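Local atomic coordinates of 6-pyruvoyl tetrahydrobiopterin synthase (Plasmodium vivax, PDB entry 3LX3), a protein that belongs to the 6-pyruvoyl tetrahydropterin synthase family and, as a six-chain assembly, binds zinc and 2-amino-1,5-dihydropteridine-4,6-dione. Residues A[107-112]-A[117-122]. Numbering follows the deposited sequence. Where two conformers were deposited one is given.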
ATOM      1  N   PHE A 107     -17.972  33.847   6.131  1.00 15.99           N
ATOM      2  CA  PHE A 107     -19.145  33.264   5.468  1.00 16.06           C
ATOM      3  C   PHE A 107     -19.974  32.590   6.534  1.00 16.99           C
ATOM      4  O   PHE A 107     -19.449  31.773   7.332  1.00 17.23           O
ATOM      5  CB  PHE A 107     -18.759  32.224   4.421  1.00 16.60           C
ATOM      6  CG  PHE A 107     -18.111  32.784   3.167  1.00 16.36           C
ATOM      7  CD1 PHE A 107     -18.787  33.679   2.340  1.00 20.35           C
ATOM      8  CD2 PHE A 107     -16.828  32.401   2.813  1.00 19.23           C
ATOM      9  CE1 PHE A 107     -18.192  34.167   1.193  1.00 21.85           C
ATOM     10  CE2 PHE A 107     -16.230  32.899   1.679  1.00 17.89           C
ATOM     11  CZ  PHE A 107     -16.914  33.797   0.886  1.00 20.63           C
ATOM     12  N   LYS A 108     -21.260  32.930   6.541  1.00 17.41           N
ATOM     13  CA  LYS A 108     -22.240  32.285   7.413  1.00 17.36           C
ATOM     14  C   LYS A 108     -23.128  31.399   6.536  1.00 18.68           C
ATOM     15  O   LYS A 108     -23.678  31.840   5.535  1.00 21.49           O
ATOM     16  CB  LYS A 108     -23.042  33.313   8.197  1.00 18.82           C
ATOM     17  CG  LYS A 108     -24.202  32.732   9.013  1.00 22.26           C
ATOM     18  CD  LYS A 108     -24.935  33.838   9.715  1.00 30.57           C
ATOM     19  CE  LYS A 108     -26.118  33.291  10.455  1.00 34.81           C
ATOM     20  NZ  LYS A 108     -26.860  34.391  11.156  1.00 39.70           N
ATOM     21  N   ILE A 109     -23.256  30.139   6.905  1.00 16.18           N
ATOM     22  CA  ILE A 109     -23.989  29.166   6.133  1.00 16.18           C
ATOM     23  C   ILE A 109     -25.158  28.688   6.965  1.00 17.82           C
ATOM     24  O   ILE A 109     -24.956  28.227   8.079  1.00 19.37           O
ATOM     25  CB  ILE A 109     -23.128  27.938   5.793  1.00 17.59           C
ATOM     26  CG1 ILE A 109     -21.861  28.367   5.049  1.00 21.78           C
ATOM     27  CG2 ILE A 109     -23.942  26.920   4.936  1.00 20.89           C
ATOM     28  CD1 ILE A 109     -20.912  27.205   4.772  1.00 29.05           C
ATOM     29  N   THR A 110     -26.373  28.830   6.441  1.00 16.92           N
ATOM     30  CA  THR A 110     -27.574  28.371   7.116  1.00 16.37           C
ATOM     31  C   THR A 110     -28.194  27.245   6.292  1.00 21.02           C
ATOM     32  O   THR A 110     -28.365  27.359   5.070  1.00 19.28           O
ATOM     33  CB  THR A 110     -28.587  29.469   7.318  1.00 20.74           C
ATOM     34  OG1 THR A 110     -27.974  30.573   8.011  1.00 23.07           O
ATOM     35  CG2 THR A 110     -29.772  28.961   8.139  1.00 23.89           C
ATOM     36  N   CYS A 111     -28.495  26.147   6.955  1.00 18.66           N
ATOM     37  CA  CYS A 111     -28.985  24.928   6.297  1.00 19.08           C
ATOM     38  C   CYS A 111     -30.522  24.857   6.334  1.00 21.96           C
ATOM     39  O   CYS A 111     -31.169  25.635   7.044  1.00 21.23           O
ATOM     40  CB  CYS A 111     -28.429  23.711   6.981  1.00 19.28           C
ATOM     41  SG  CYS A 111     -26.589  23.725   6.904  1.00 23.09           S
ATOM     42  N   GLU A 112     -31.088  23.911   5.595  1.00 20.93           N
ATOM     43  CA  GLU A 112     -32.533  23.669   5.538  0.65 24.98           C
ATOM     44  C   GLU A 112     -33.124  23.356   6.908  1.00 24.25           C
ATOM     45  O   GLU A 112     -34.288  23.661   7.178  1.00 28.06           O
ATOM     46  CB  GLU A 112     -32.866  22.437   4.670  0.65 29.51           C
ATOM     47  CG  GLU A 112     -32.585  22.479   3.181  0.65 31.78           C
ATOM     48  CD  GLU A 112     -33.225  21.252   2.460  0.65 30.85           C
ATOM     49  OE1 GLU A 112     -34.073  21.494   1.579  0.65 45.26           O
ATOM     50  OE2 GLU A 112     -32.926  20.071   2.806  0.65 24.68           O
ATOM     51  N   TYR A 117     -23.498  27.724  10.489  1.00 15.53           N
ATOM     52  CA  TYR A 117     -22.041  27.691  10.570  1.00 14.93           C
ATOM     53  C   TYR A 117     -21.505  29.066  10.267  1.00 15.17           C
ATOM     54  O   TYR A 117     -22.105  29.825   9.465  1.00 16.43           O
ATOM     55  CB  TYR A 117     -21.488  26.737   9.469  1.00 13.90           C
ATOM     56  CG  TYR A 117     -21.964  25.320   9.608  1.00 13.97           C
ATOM     57  CD1 TYR A 117     -21.186  24.345  10.208  1.00 14.71           C
ATOM     58  CD2 TYR A 117     -23.212  24.963   9.154  1.00 17.39           C
ATOM     59  CE1 TYR A 117     -21.666  23.062  10.342  1.00 16.91           C
ATOM     60  CE2 TYR A 117     -23.688  23.688   9.298  1.00 19.89           C
ATOM     61  CZ  TYR A 117     -22.898  22.733   9.913  1.00 18.47           C
ATOM     62  OH  TYR A 117     -23.409  21.448  10.067  1.00 21.22           O
ATOM     63  N   SER A 118     -20.331  29.383  10.776  1.00 14.65           N
ATOM     64  CA  SER A 118     -19.649  30.594  10.346  1.00 15.72           C
ATOM     65  C   SER A 118     -18.148  30.349  10.339  1.00 15.50           C
ATOM     66  O   SER A 118     -17.604  29.784  11.281  1.00 15.60           O
ATOM     67  CB  SER A 118     -19.970  31.733  11.289  1.00 19.04           C
ATOM     68  OG  SER A 118     -19.356  32.933  10.806  1.00 20.75           O
ATOM     69  N   PHE A 119     -17.509  30.729   9.230  1.00 15.68           N
ATOM     70  CA  PHE A 119     -16.076  30.545   9.078  1.00 15.46           C
ATOM     71  C   PHE A 119     -15.459  31.798   8.486  1.00 15.12           C
ATOM     72  O   PHE A 119     -16.076  32.447   7.672  1.00 14.86           O
ATOM     73  CB  PHE A 119     -15.766  29.431   8.035  1.00 17.53           C
ATOM     74  CG  PHE A 119     -16.537  28.131   8.174  1.00 18.96           C
ATOM     75  CD1 PHE A 119     -16.583  27.465   9.365  1.00 24.47           C
ATOM     76  CD2 PHE A 119     -17.221  27.583   7.124  1.00 28.25           C
ATOM     77  CE1 PHE A 119     -17.288  26.244   9.475  1.00 26.88           C
ATOM     78  CE2 PHE A 119     -17.919  26.348   7.302  1.00 23.22           C
ATOM     79  CZ  PHE A 119     -17.863  25.713   8.431  1.00 20.75           C
ATOM     80  N   PRO A 120     -14.207  32.141   8.878  1.00 15.81           N
ATOM     81  CA  PRO A 120     -13.561  33.196   8.158  1.00 15.04           C
ATOM     82  C   PRO A 120     -13.536  32.916   6.648  1.00 14.16           C
ATOM     83  O   PRO A 120     -13.320  31.780   6.246  1.00 15.68           O
ATOM     84  CB  PRO A 120     -12.140  33.171   8.693  1.00 17.09           C
ATOM     85  CG  PRO A 120     -12.253  32.504  10.060  1.00 17.38           C
ATOM     86  CD  PRO A 120     -13.321  31.499   9.845  1.00 16.48           C
ATOM     87  N   LYS A 121     -13.760  33.930   5.834  1.00 14.94           N
ATOM     88  CA  LYS A 121     -13.755  33.764   4.370  1.00 14.70           C
ATOM     89  C   LYS A 121     -12.457  33.154   3.892  1.00 16.47           C
ATOM     90  O   LYS A 121     -12.458  32.316   3.003  1.00 18.36           O
ATOM     91  CB  LYS A 121     -13.984  35.106   3.664  1.00 16.91           C
ATOM     92  CG  LYS A 121     -15.363  35.701   3.823  1.00 17.96           C
ATOM     93  CD  LYS A 121     -15.424  37.099   3.197  1.00 19.94           C
ATOM     94  CE  LYS A 121     -16.730  37.793   3.416  1.00 20.19           C
ATOM     95  NZ  LYS A 121     -16.628  39.198   2.764  1.00 20.86           N
ATOM     96  N   ARG A 122     -11.343  33.563   4.510  1.00 17.74           N
ATOM     97  CA  ARG A 122     -10.011  33.091   4.097  0.60 18.15           C
ATOM     98  C   ARG A 122      -9.783  31.617   4.409  1.00 17.60           C
ATOM     99  O   ARG A 122      -8.874  31.004   3.836  1.00 19.16           O
ATOM    100  CB  ARG A 122      -8.911  33.930   4.732  0.60 22.48           C
ATOM    101  CG  ARG A 122      -8.794  33.869   6.224  0.60 25.13           C
ATOM    102  CD  ARG A 122      -7.577  34.679   6.715  0.60 35.34           C
ATOM    103  NE  ARG A 122      -6.361  34.148   6.095  0.60 38.05           N
ATOM    104  CZ  ARG A 122      -5.590  33.181   6.595  0.60 40.79           C
ATOM    105  NH1 ARG A 122      -4.529  32.773   5.912  0.60 46.36           N
ATOM    106  NH2 ARG A 122      -5.843  32.639   7.777  0.60 39.93           N
TER
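Phe107, on one strand of a beta hairpin, and Lys121, in the 3-10 turn just after the other, both carry CG anti to the carbonyl carbon (chi1 -71° and -69°), and these torsions bring the lysine CG above the middle of the phenyl ring. The resulting CH-pi contact, with Lys121 CG 3.7 Å from the Phe107 ring centroid, illustrates how the aliphatic part of a lysine can cover an aromatic side chain while the extended chain carries the amino group on past the ring. The hairpin itself is antiparallel, and strand 106-111 is the middle of a three-stranded sheet, between 98-103 and 116-120. Two hydrogen-bonded pairs, Phe107 with Phe119 and Ile109 with Tyr117, exchange four backbone bonds, among them Ile109 N to Tyr117 O at 2.8 Å. Between them sits the non-hydrogen-bonded pair Lys108 and Ser118, where Ser118 CA approaches Phe107 O at 3.2 Å in a CA-H...O contact.

Phe107, Ile109, Tyr117 and Phe119 share the buried face, where the first two and Phe119 pack on strands 89-92 and 124-127. Ile109 CD1 lies 4.0 Å from Phe119 CE2, and that phenyl ring also meets Phe89. Tyr117 stacks on Phe37, and its hydroxyl is hydrogen-bonded to Asp123 of the second subunit, tying the hairpin to the subunit interface. Toward the turn, the Tyr117 ring receives Ile109 O in plane at its edge; Cys111 SG also approaches edgewise, 3.8 Å from Tyr117 CE2.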